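Local coordinates for phosphoribosylaminoimidazole-succinocarboxamide synthase (Pyrococcus horikoshii, PDB 3U55), which catalyses the ATP-dependent ligation of L-aspartate to the carboxylate of carboxyaminoimidazole ribonucleotide, giving SAICAR in de novo purine biosynthesis, at residues A40-K45 against D219-Y224; K66-G71 against L78-L83; R93-G98 against R198-K203. All blocks are in the same frame, centred on the assembly; numbering follows the deposited sequence.

Contact 1 of 3, residues A40-K45 against D219-Y224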
loop_
_atom_site.group_PDB
_atom_site.type_symbol
_atom_site.label_atom_id
_atom_site.label_comp_id
_atom_site.label_asym_id
_atom_site.label_seq_id
_atom_site.Cartn_x
_atom_site.Cartn_y
_atom_site.Cartn_z
ATOM N N ALA A 40 14.401 13.588 -22.214
ATOM C CA ALA A 40 14.480 14.749 -23.102
ATOM C C ALA A 40 14.898 15.986 -22.310
ATOM O O ALA A 40 14.815 16.001 -21.078
ATOM C CB ALA A 40 13.146 14.989 -23.806
ATOM N N ARG A 41 15.354 17.013 -23.021
ATOM C CA ARG A 41 15.694 18.295 -22.411
ATOM C C ARG A 41 14.786 19.387 -22.955
ATOM O O ARG A 41 14.618 19.517 -24.171
ATOM C CB ARG A 41 17.153 18.661 -22.689
ATOM C CG ARG A 41 18.179 17.690 -22.115
ATOM C CD ARG A 41 19.609 18.189 -22.332
ATOM N NE ARG A 41 19.957 19.284 -21.426
ATOM C CZ ARG A 41 19.910 20.579 -21.739
ATOM N NH1 ARG A 41 19.526 20.971 -22.948
ATOM N NH2 ARG A 41 20.247 21.487 -20.834
ATOM N N PHE A 42 14.206 20.174 -22.053
ATOM C CA PHE A 42 13.289 21.240 -22.443
ATOM C C PHE A 42 13.815 22.590 -21.984
ATOM O O PHE A 42 13.858 22.872 -20.782
ATOM C CB PHE A 42 11.892 20.987 -21.868
ATOM C CG PHE A 42 11.231 19.754 -22.408
ATOM C CD1 PHE A 42 10.544 19.792 -23.617
ATOM C CD2 PHE A 42 11.287 18.555 -21.705
ATOM C CE1 PHE A 42 9.922 18.653 -24.121
ATOM C CE2 PHE A 42 10.674 17.409 -22.201
ATOM C CZ PHE A 42 9.989 17.457 -23.412
ATOM N N LYS A 43 14.216 23.416 -22.950
ATOM C CA LYS A 43 14.858 24.696 -22.659
ATOM C C LYS A 43 13.922 25.628 -21.896
ATOM O O LYS A 43 12.860 26.011 -22.398
ATOM C CB LYS A 43 15.358 25.364 -23.948
ATOM C CG LYS A 43 15.970 26.749 -23.765
ATOM C CD LYS A 43 17.294 26.712 -23.011
ATOM C CE LYS A 43 17.842 28.122 -22.824
ATOM N NZ LYS A 43 19.163 28.129 -22.128
ATOM N N GLY A 44 14.330 25.976 -20.681
ATOM C CA GLY A 44 13.547 26.852 -19.818
ATOM C C GLY A 44 12.716 26.144 -18.758
ATOM O O GLY A 44 12.131 26.804 -17.897
ATOM N N LYS A 45 12.654 24.813 -18.808
ATOM C CA LYS A 45 11.860 24.058 -17.830
ATOM C C LYS A 45 12.363 24.279 -16.401
ATOM O O LYS A 45 11.566 24.461 -15.475
ATOM C CB LYS A 45 11.835 22.560 -18.155
ATOM C CG LYS A 45 11.008 21.738 -17.164
ATOM C CD LYS A 45 10.909 20.264 -17.540
ATOM C CE LYS A 45 12.109 19.465 -17.055
ATOM N NZ LYS A 45 12.130 19.244 -15.573
ATOM N N ASP A 219 3.254 20.506 -26.550
ATOM C CA ASP A 219 4.521 21.157 -26.250
ATOM C C ASP A 219 4.625 21.372 -24.740
ATOM O O ASP A 219 3.855 22.159 -24.167
ATOM C CB ASP A 219 4.589 22.490 -27.000
ATOM C CG ASP A 219 5.962 23.134 -26.943
ATOM O OD1 ASP A 219 6.361 23.631 -25.868
ATOM O OD2 ASP A 219 6.634 23.172 -27.994
ATOM N N LEU A 220 5.564 20.665 -24.107
ATOM C CA LEU A 220 5.754 20.753 -22.654
ATOM C C LEU A 220 6.008 22.182 -22.180
ATOM O O LEU A 220 5.384 22.641 -21.220
ATOM C CB LEU A 220 6.878 19.823 -22.161
ATOM C CG LEU A 220 7.192 19.910 -20.650
ATOM C CD1 LEU A 220 7.372 18.549 -20.015
ATOM C CD2 LEU A 220 8.387 20.812 -20.331
ATOM N N ILE A 221 6.933 22.872 -22.844
ATOM C CA ILE A 221 7.292 24.232 -22.449
ATOM C C ILE A 221 6.078 25.167 -22.512
ATOM O O ILE A 221 5.848 25.954 -21.593
ATOM C CB ILE A 221 8.500 24.773 -23.264
ATOM C CG1 ILE A 221 9.805 24.132 -22.772
ATOM C CG2 ILE A 221 8.580 26.302 -23.200
ATOM C CD1 ILE A 221 10.112 24.356 -21.280
ATOM N N GLU A 222 5.293 25.049 -23.581
ATOM C CA GLU A 222 4.077 25.857 -23.722
ATOM C C GLU A 222 3.070 25.590 -22.597
ATOM O O GLU A 222 2.451 26.526 -22.090
ATOM C CB GLU A 222 3.431 25.664 -25.099
ATOM C CG GLU A 222 4.288 26.148 -26.275
ATOM C CD GLU A 222 4.832 27.557 -26.083
ATOM O OE1 GLU A 222 6.075 27.709 -26.033
ATOM O OE2 GLU A 222 4.024 28.508 -25.973
ATOM N N ALA A 223 2.928 24.323 -22.207
ATOM C CA ALA A 223 2.039 23.943 -21.107
ATOM C C ALA A 223 2.508 24.537 -19.773
ATOM O O ALA A 223 1.702 25.080 -19.016
ATOM C CB ALA A 223 1.907 22.423 -21.014
ATOM N N TYR A 224 3.814 24.458 -19.507
ATOM C CA TYR A 224 4.391 24.979 -18.262
ATOM C C TYR A 224 4.345 26.509 -18.217
ATOM O O TYR A 224 4.165 27.097 -17.145
ATOM C CB TYR A 224 5.837 24.488 -18.076
ATOM C CG TYR A 224 6.007 23.051 -17.596
ATOM C CD1 TYR A 224 5.164 22.024 -18.042
ATOM C CD2 TYR A 224 7.043 22.714 -16.722
ATOM C CE1 TYR A 224 5.338 20.702 -17.616
ATOM C CE2 TYR A 224 7.224 21.401 -16.290
ATOM C CZ TYR A 224 6.373 20.401 -16.742
ATOM O OH TYR A 224 6.554 19.106 -16.307
#
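Ile221 and Leu220 meet Phe42 and Lys45 at the centre of this contact, in which the first turn of the helix 220-232 packs against a type II beta turn, Phe42 to Lys45, that leads from the strand 38-41 into the helix 45-62. The turn is closed by the backbone bond from Lys45 N to Phe42 O, and Gly44 (phi 99°) is the N-cap of helix 45-62. Ile221 reaches into this bend with its longer branch: CD1 lies 3.4 Å from Lys43 O and 3.6 Å from Lys45 N, while CG1 leans on Phe42 CB. With CG1 beside the backbone N and chi2 again near -60°, the branch folds so that its terminal methyl, rather than CG2, meets the turn.

Leu220 covers one face of the Phe42 ring. Its CB sits 4.0 Å from the ring centroid, 18° off the normal, a CH-pi contact, and its CD2 reaches Phe42 CG at 3.7 Å. The two side chains cross at about a right angle, and Phe213 meets the same phenyl ring with its plane steeply inclined. Asp219 N-caps the helix, OD1 accepting from Glu222 N.

The aliphatic part of Lys45 runs past Leu220 to the ring of Tyr224. Its charged end, bent at the last two torsions, forms a salt bridge with Asp195, whose other carboxylate oxygen bonds Tyr224 OH, so one acid ties both helices. Anti torsions at chi1 and chi2 lay the lysine carbons along the helix 220-232, with CG 3.9 Å from Tyr224 CE2 and CD 3.8 Å from Leu220 CD2.

Contact 2 of 3, residues K66-G71 against L78-L83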
loop_
_atom_site.group_PDB
_atom_site.type_symbol
_atom_site.label_atom_id
_atom_site.label_comp_id
_atom_site.label_asym_id
_atom_site.label_seq_id
_atom_site.Cartn_x
_atom_site.Cartn_y
_atom_site.Cartn_z
ATOM N N LYS A 66 5.400 24.684 7.353
ATOM C CA LYS A 66 6.860 24.745 7.381
ATOM C C LYS A 66 7.446 24.109 6.131
ATOM O O LYS A 66 7.193 22.938 5.858
ATOM C CB LYS A 66 7.421 24.037 8.619
ATOM C CG LYS A 66 7.285 24.812 9.905
ATOM C CD LYS A 66 8.159 24.200 11.002
ATOM C CE LYS A 66 7.704 24.658 12.372
ATOM N NZ LYS A 66 6.441 23.973 12.758
ATOM N N THR A 67 8.224 24.884 5.375
ATOM C CA THR A 67 8.886 24.376 4.173
ATOM C C THR A 67 10.387 24.617 4.250
ATOM O O THR A 67 10.855 25.420 5.069
ATOM C CB THR A 67 8.364 25.018 2.869
ATOM O OG1 THR A 67 8.956 26.311 2.687
ATOM C CG2 THR A 67 6.838 25.130 2.853
ATOM N N HIS A 68 11.136 23.936 3.391
ATOM C CA HIS A 68 12.588 24.092 3.378
ATOM C C HIS A 68 13.060 25.364 2.653
ATOM O O HIS A 68 14.257 25.633 2.594
ATOM C CB HIS A 68 13.289 22.817 2.872
ATOM C CG HIS A 68 13.149 22.560 1.398
ATOM N ND1 HIS A 68 13.991 21.702 0.719
ATOM C CD2 HIS A 68 12.269 23.026 0.480
ATOM C CE1 HIS A 68 13.637 21.654 -0.553
ATOM N NE2 HIS A 68 12.596 22.451 -0.725
ATOM N N PHE A 69 12.120 26.144 2.122
ATOM C CA PHE A 69 12.471 27.336 1.352
ATOM C C PHE A 69 13.093 28.434 2.219
ATOM O O PHE A 69 12.492 28.869 3.199
ATOM C CB PHE A 69 11.259 27.888 0.588
ATOM C CG PHE A 69 11.552 29.165 -0.168
ATOM C CD1 PHE A 69 12.414 29.158 -1.266
ATOM C CD2 PHE A 69 10.977 30.371 0.224
ATOM C CE1 PHE A 69 12.698 30.337 -1.967
ATOM C CE2 PHE A 69 11.254 31.558 -0.467
ATOM C CZ PHE A 69 12.114 31.538 -1.566
ATOM N N ILE A 70 14.289 28.874 1.843
ATOM C CA ILE A 70 14.941 30.018 2.497
ATOM C C ILE A 70 14.973 31.236 1.562
ATOM O O ILE A 70 14.498 32.315 1.925
ATOM C CB ILE A 70 16.363 29.667 3.018
ATOM C CG1 ILE A 70 16.274 28.601 4.123
ATOM C CG2 ILE A 70 17.086 30.929 3.542
ATOM C CD1 ILE A 70 17.612 28.001 4.541
ATOM N N GLY A 71 15.521 31.055 0.364
ATOM C CA GLY A 71 15.593 32.140 -0.611
ATOM C C GLY A 71 16.025 31.718 -2.001
ATOM O O GLY A 71 16.318 30.543 -2.255
ATOM N N LEU A 78 17.631 27.685 -5.780
ATOM C CA LEU A 78 16.980 28.042 -4.530
ATOM C C LEU A 78 17.919 27.689 -3.387
ATOM O O LEU A 78 18.650 26.704 -3.460
ATOM C CB LEU A 78 15.653 27.289 -4.343
ATOM C CG LEU A 78 14.499 27.398 -5.347
ATOM C CD1 LEU A 78 13.180 26.999 -4.665
ATOM C CD2 LEU A 78 14.396 28.795 -5.929
ATOM N N ILE A 79 17.904 28.507 -2.341
ATOM C CA ILE A 79 18.574 28.165 -1.095
ATOM C C ILE A 79 17.528 27.530 -0.193
ATOM O O ILE A 79 16.466 28.106 0.033
ATOM C CB ILE A 79 19.197 29.382 -0.401
ATOM C CG1 ILE A 79 20.123 30.133 -1.365
ATOM C CG2 ILE A 79 19.988 28.935 0.831
ATOM C CD1 ILE A 79 20.476 31.526 -0.905
ATOM N N VAL A 80 17.843 26.332 0.289
ATOM C CA VAL A 80 16.920 25.522 1.073
ATOM C C VAL A 80 17.590 25.044 2.361
ATOM O O VAL A 80 18.816 24.921 2.429
ATOM C CB VAL A 80 16.347 24.311 0.254
ATOM C CG1 VAL A 80 15.541 24.798 -0.954
ATOM C CG2 VAL A 80 17.455 23.346 -0.189
ATOM N N GLU A 81 16.770 24.805 3.380
ATOM C CA GLU A 81 17.219 24.303 4.672
ATOM C C GLU A 81 17.662 22.843 4.547
ATOM O O GLU A 81 16.987 22.040 3.896
ATOM C CB GLU A 81 16.058 24.420 5.656
ATOM C CG GLU A 81 16.370 24.058 7.091
ATOM C CD GLU A 81 15.147 24.162 7.986
ATOM O OE1 GLU A 81 14.030 24.375 7.462
ATOM O OE2 GLU A 81 15.304 24.029 9.216
ATOM N N LYS A 82 18.802 22.504 5.150
ATOM C CA LYS A 82 19.222 21.105 5.260
ATOM C C LYS A 82 18.328 20.357 6.252
ATOM O O LYS A 82 18.030 20.865 7.334
ATOM C CB LYS A 82 20.697 20.988 5.682
ATOM C CG LYS A 82 21.251 19.567 5.609
ATOM C CD LYS A 82 22.714 19.473 6.033
ATOM C CE LYS A 82 23.247 18.071 5.772
ATOM N NZ LYS A 82 24.641 17.868 6.263
ATOM N N LEU A 83 17.891 19.162 5.862
ATOM C CA LEU A 83 17.005 18.337 6.692
ATOM C C LEU A 83 17.472 16.894 6.709
ATOM O O LEU A 83 18.160 16.449 5.794
ATOM C CB LEU A 83 15.571 18.377 6.149
ATOM C CG LEU A 83 14.857 19.719 5.968
ATOM C CD1 LEU A 83 13.603 19.519 5.121
ATOM C CD2 LEU A 83 14.508 20.365 7.301
HETATM O O HOH W 1 13.356 26.993 5.926
HETATM O O HOH W 2 16.111 20.427 1.975
#
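Glu81 N donates to His68 O at 2.8 Å, meeting a lone pair in the carbonyl plane. Farther along, Ile79 O takes two backbone donors, Ile70 N at 2.9 Å and Gly71 N at 3.1 Å, both tilted from its carbonyl plane, and Ile79 N returns a short 2.6 Å bond to Gly71 O. Two waters bridge the segments beyond the Glu81 bond. One donates to Glu81 O and is also hydrogen-bonded to His68 ND1, lying in the plane of the imidazole at its edge; the second is placed to donate to Thr67 O and Glu81 OE1, though acceptors near it outnumber its protons. Thr67 OG1 accepts from Phe69 N, an ST turn just before the strand.

Two donors on one carbonyl mark a classic beta bulge, with Ile70 and Gly71 both facing Ile79. It shifts the register by one residue within the antiparallel hairpin formed by strands 69-72 and 77-81, at the border of a four-stranded sheet in which 69-72 is an outermost strand. Phe69 and Val80 form the non-hydrogen-bonded pair, and their face of the sheet turns toward the helix 45-62, where Phe69 rests on Phe57 and Lys58.

The His68 ring lies flat against Val80. Val80 CG1 stands over the middle of the ring, 3.7 Å from its centroid and 9° off the normal, a CH-pi contact, while Val80 CB approaches His68 ND1 at 3.5 Å. A chi1 of 72° places the imidazole between its own backbone N and carbonyl carbon, bringing it alongside Val80. Phe57 meets the same ring at a steep angle. Ile70 instead lays its extended branch across the partner strand, CD1 reaching Glu81 N at 3.5 Å, and Phe69 CD1 touches Leu78 CD1 at 4.1 Å.

Contact 3 of 3, residues R93-G98 against R198-K203. With SO4 (sulfate ion), chain B.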
loop_
_atom_site.group_PDB
_atom_site.type_symbol
_atom_site.label_atom_id
_atom_site.label_comp_id
_atom_site.label_asym_id
_atom_site.label_seq_id
_atom_site.Cartn_x
_atom_site.Cartn_y
_atom_site.Cartn_z
ATOM N N ARG A 93 -4.205 12.706 -3.814
ATOM C CA ARG A 93 -4.976 12.596 -5.059
ATOM C C ARG A 93 -6.433 13.026 -4.836
ATOM O O ARG A 93 -7.105 12.542 -3.920
ATOM C CB ARG A 93 -4.893 11.162 -5.623
ATOM C CG ARG A 93 -3.565 10.416 -5.284
ATOM C CD ARG A 93 -3.435 9.036 -5.969
ATOM N NE ARG A 93 -3.092 9.219 -7.369
ATOM C CZ ARG A 93 -1.979 8.812 -7.973
ATOM N NH1 ARG A 93 -1.031 8.109 -7.347
ATOM N NH2 ARG A 93 -1.835 9.101 -9.250
ATOM N N ASN A 94 -6.891 13.951 -5.683
ATOM C CA ASN A 94 -8.257 14.479 -5.659
ATOM C C ASN A 94 -9.101 13.923 -6.803
ATOM O O ASN A 94 -10.326 13.754 -6.677
ATOM C CB ASN A 94 -8.216 15.998 -5.785
ATOM C CG ASN A 94 -7.483 16.658 -4.641
ATOM O OD1 ASN A 94 -7.821 16.452 -3.467
ATOM N ND2 ASN A 94 -6.479 17.461 -4.971
ATOM N N VAL A 95 -8.432 13.660 -7.921
ATOM C CA VAL A 95 -9.060 13.160 -9.137
ATOM C C VAL A 95 -8.273 11.933 -9.576
ATOM O O VAL A 95 -7.043 11.904 -9.432
ATOM C CB VAL A 95 -9.038 14.243 -10.242
ATOM C CG1 VAL A 95 -9.580 13.708 -11.561
ATOM C CG2 VAL A 95 -9.815 15.477 -9.799
ATOM N N VAL A 96 -8.967 10.914 -10.087
ATOM C CA VAL A 96 -8.296 9.680 -10.525
ATOM C C VAL A 96 -7.451 9.921 -11.785
ATOM O O VAL A 96 -7.935 10.437 -12.800
ATOM C CB VAL A 96 -9.288 8.501 -10.738
ATOM C CG1 VAL A 96 -8.591 7.300 -11.332
ATOM C CG2 VAL A 96 -9.960 8.109 -9.415
ATOM N N ALA A 97 -6.175 9.556 -11.687
ATOM C CA ALA A 97 -5.221 9.678 -12.784
ATOM C C ALA A 97 -4.019 8.805 -12.456
ATOM O O ALA A 97 -3.888 8.326 -11.329
ATOM C CB ALA A 97 -4.792 11.138 -12.960
ATOM N N GLY A 98 -3.152 8.592 -13.445
ATOM C CA GLY A 98 -1.889 7.885 -13.240
ATOM C C GLY A 98 -2.022 6.486 -12.672
ATOM O O GLY A 98 -2.899 5.720 -13.083
ATOM N N ARG A 198 -0.172 16.989 -10.979
ATOM C CA ARG A 198 -1.043 17.000 -12.149
ATOM C C ARG A 198 -1.979 18.198 -12.079
ATOM O O ARG A 198 -2.700 18.387 -11.090
ATOM C CB ARG A 198 -1.804 15.681 -12.312
ATOM C CG ARG A 198 -0.941 14.574 -12.877
ATOM C CD ARG A 198 -1.729 13.296 -13.122
ATOM N NE ARG A 198 -0.863 12.261 -13.695
ATOM C CZ ARG A 198 -0.162 11.384 -12.975
ATOM N NH1 ARG A 198 -0.234 11.387 -11.650
ATOM N NH2 ARG A 198 0.602 10.487 -13.580
ATOM N N PHE A 199 -1.917 19.025 -13.123
ATOM C CA PHE A 199 -2.717 20.241 -13.257
ATOM C C PHE A 199 -3.565 20.132 -14.524
ATOM O O PHE A 199 -3.016 19.958 -15.606
ATOM C CB PHE A 199 -1.816 21.472 -13.445
ATOM C CG PHE A 199 -0.908 21.803 -12.280
ATOM C CD1 PHE A 199 -1.373 21.825 -10.965
ATOM C CD2 PHE A 199 0.411 22.176 -12.525
ATOM C CE1 PHE A 199 -0.526 22.183 -9.915
ATOM C CE2 PHE A 199 1.269 22.534 -11.478
ATOM C CZ PHE A 199 0.801 22.537 -10.173
ATOM N N TRP A 200 -4.889 20.240 -14.398
ATOM C CA TRP A 200 -5.782 20.238 -15.568
ATOM C C TRP A 200 -6.479 21.586 -15.710
ATOM O O TRP A 200 -6.886 22.186 -14.714
ATOM C CB TRP A 200 -6.852 19.147 -15.444
ATOM C CG TRP A 200 -6.370 17.730 -15.577
ATOM C CD1 TRP A 200 -5.083 17.300 -15.774
ATOM C CD2 TRP A 200 -7.174 16.546 -15.480
ATOM N NE1 TRP A 200 -5.043 15.930 -15.819
ATOM C CE2 TRP A 200 -6.311 15.439 -15.645
ATOM C CE3 TRP A 200 -8.540 16.314 -15.271
ATOM C CZ2 TRP A 200 -6.768 14.120 -15.605
ATOM C CZ3 TRP A 200 -8.997 14.996 -15.239
ATOM C CH2 TRP A 200 -8.112 13.919 -15.404
ATOM N N ASP A 201 -6.635 22.064 -16.945
ATOM C CA ASP A 201 -7.443 23.263 -17.166
ATOM C C ASP A 201 -8.878 22.983 -16.712
ATOM O O ASP A 201 -9.423 21.928 -17.020
ATOM C CB ASP A 201 -7.429 23.687 -18.636
ATOM C CG ASP A 201 -8.392 24.830 -18.914
ATOM O OD1 ASP A 201 -8.166 25.935 -18.394
ATOM O OD2 ASP A 201 -9.385 24.616 -19.629
ATOM N N ALA A 202 -9.477 23.914 -15.972
ATOM C CA ALA A 202 -10.828 23.706 -15.431
ATOM C C ALA A 202 -11.885 23.611 -16.528
ATOM O O ALA A 202 -12.836 22.837 -16.415
ATOM C CB ALA A 202 -11.194 24.799 -14.430
ATOM N N LYS A 203 -11.709 24.396 -17.586
ATOM C CA LYS A 203 -12.647 24.398 -18.705
ATOM C C LYS A 203 -12.512 23.141 -19.578
ATOM O O LYS A 203 -13.490 22.432 -19.802
ATOM C CB LYS A 203 -12.473 25.672 -19.539
ATOM C CG LYS A 203 -13.620 25.949 -20.495
HETATM S S SO4 B . 1.584 8.310 -10.463
HETATM O O1 SO4 B . 0.140 8.403 -10.583
HETATM O O2 SO4 B . 2.211 9.564 -10.865
HETATM O O3 SO4 B . 1.901 7.993 -9.070
HETATM O O4 SO4 B . 2.077 7.253 -11.337
#
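Arg93 and Arg198 converge on one sulfate ion, each presenting a guanidinium edge to it. Their planes are 25° apart and the sulfur lies in the plane of both. Arg93 NH2 points almost straight at sulfate O1 (174°), at 2.5 Å, a length so short that it is doubtful; a weak bond runs from NH1 to O3. Arg198 NH1 is shared between O2 and O1, at 3.1 Å and 3.2 Å, and its NH2 also donates to O2; Ser99 N adds a backbone donor.

The tightly packed, buried part lies behind this anion site, where the loop after the strand 84-93 runs over the strand 197-201 of the branched antiparallel sheet. Val95 CG1 meets Trp200 CZ3 obliquely at 3.9 Å, and Ala97 CB lies 4.4 Å from Trp200 CZ2. Ala97 CB also touches Arg198 CD at 3.8 Å, and the Arg198 chain, extended from CG to NE, passes along this alanine to reach the ion.

Toward the sulfate the contact is more open, Gly98 and Arg198 being partly exposed. Gly98, with positive phi, places its CA over one face of the Arg198 guanidinium, toward its rim, 3.6 Å from NH2, and 3.4 Å from sulfate O1.

Acids hold the arginines in place: Asp211 and Asp173 form salt bridges with Arg198, Glu118 with Arg93. The sulfate probably comes from the crystallisation liquor, yet two guanidinium groups and a backbone N-H gathered about a tetrahedral dianion make a site suited to phosphate, consistent with an enzyme whose nucleotide substrates both carry phosphate groups.

Contact 3 is the most buried of the three, whereas contacts 1 and 2 are partly buried, each with an exposed residue at its margin. Contacts 1 and 2 both border the helix 45-62: the turn of 40-45 leads into it, and the hairpin of 66-71 and 78-83 packs on its side. Contacts 2 and 3 lie on opposite sides of the chain's centre, about 28 Å between centres, and belong to different sheets. Their chemistry differs accordingly. Contact 1 is apolar, with no hydrogen bond between its segments; contact 2 depends on backbone pairing; the segments of contact 3 likewise share no direct hydrogen bond, and meet through a bound anion as well as by packing.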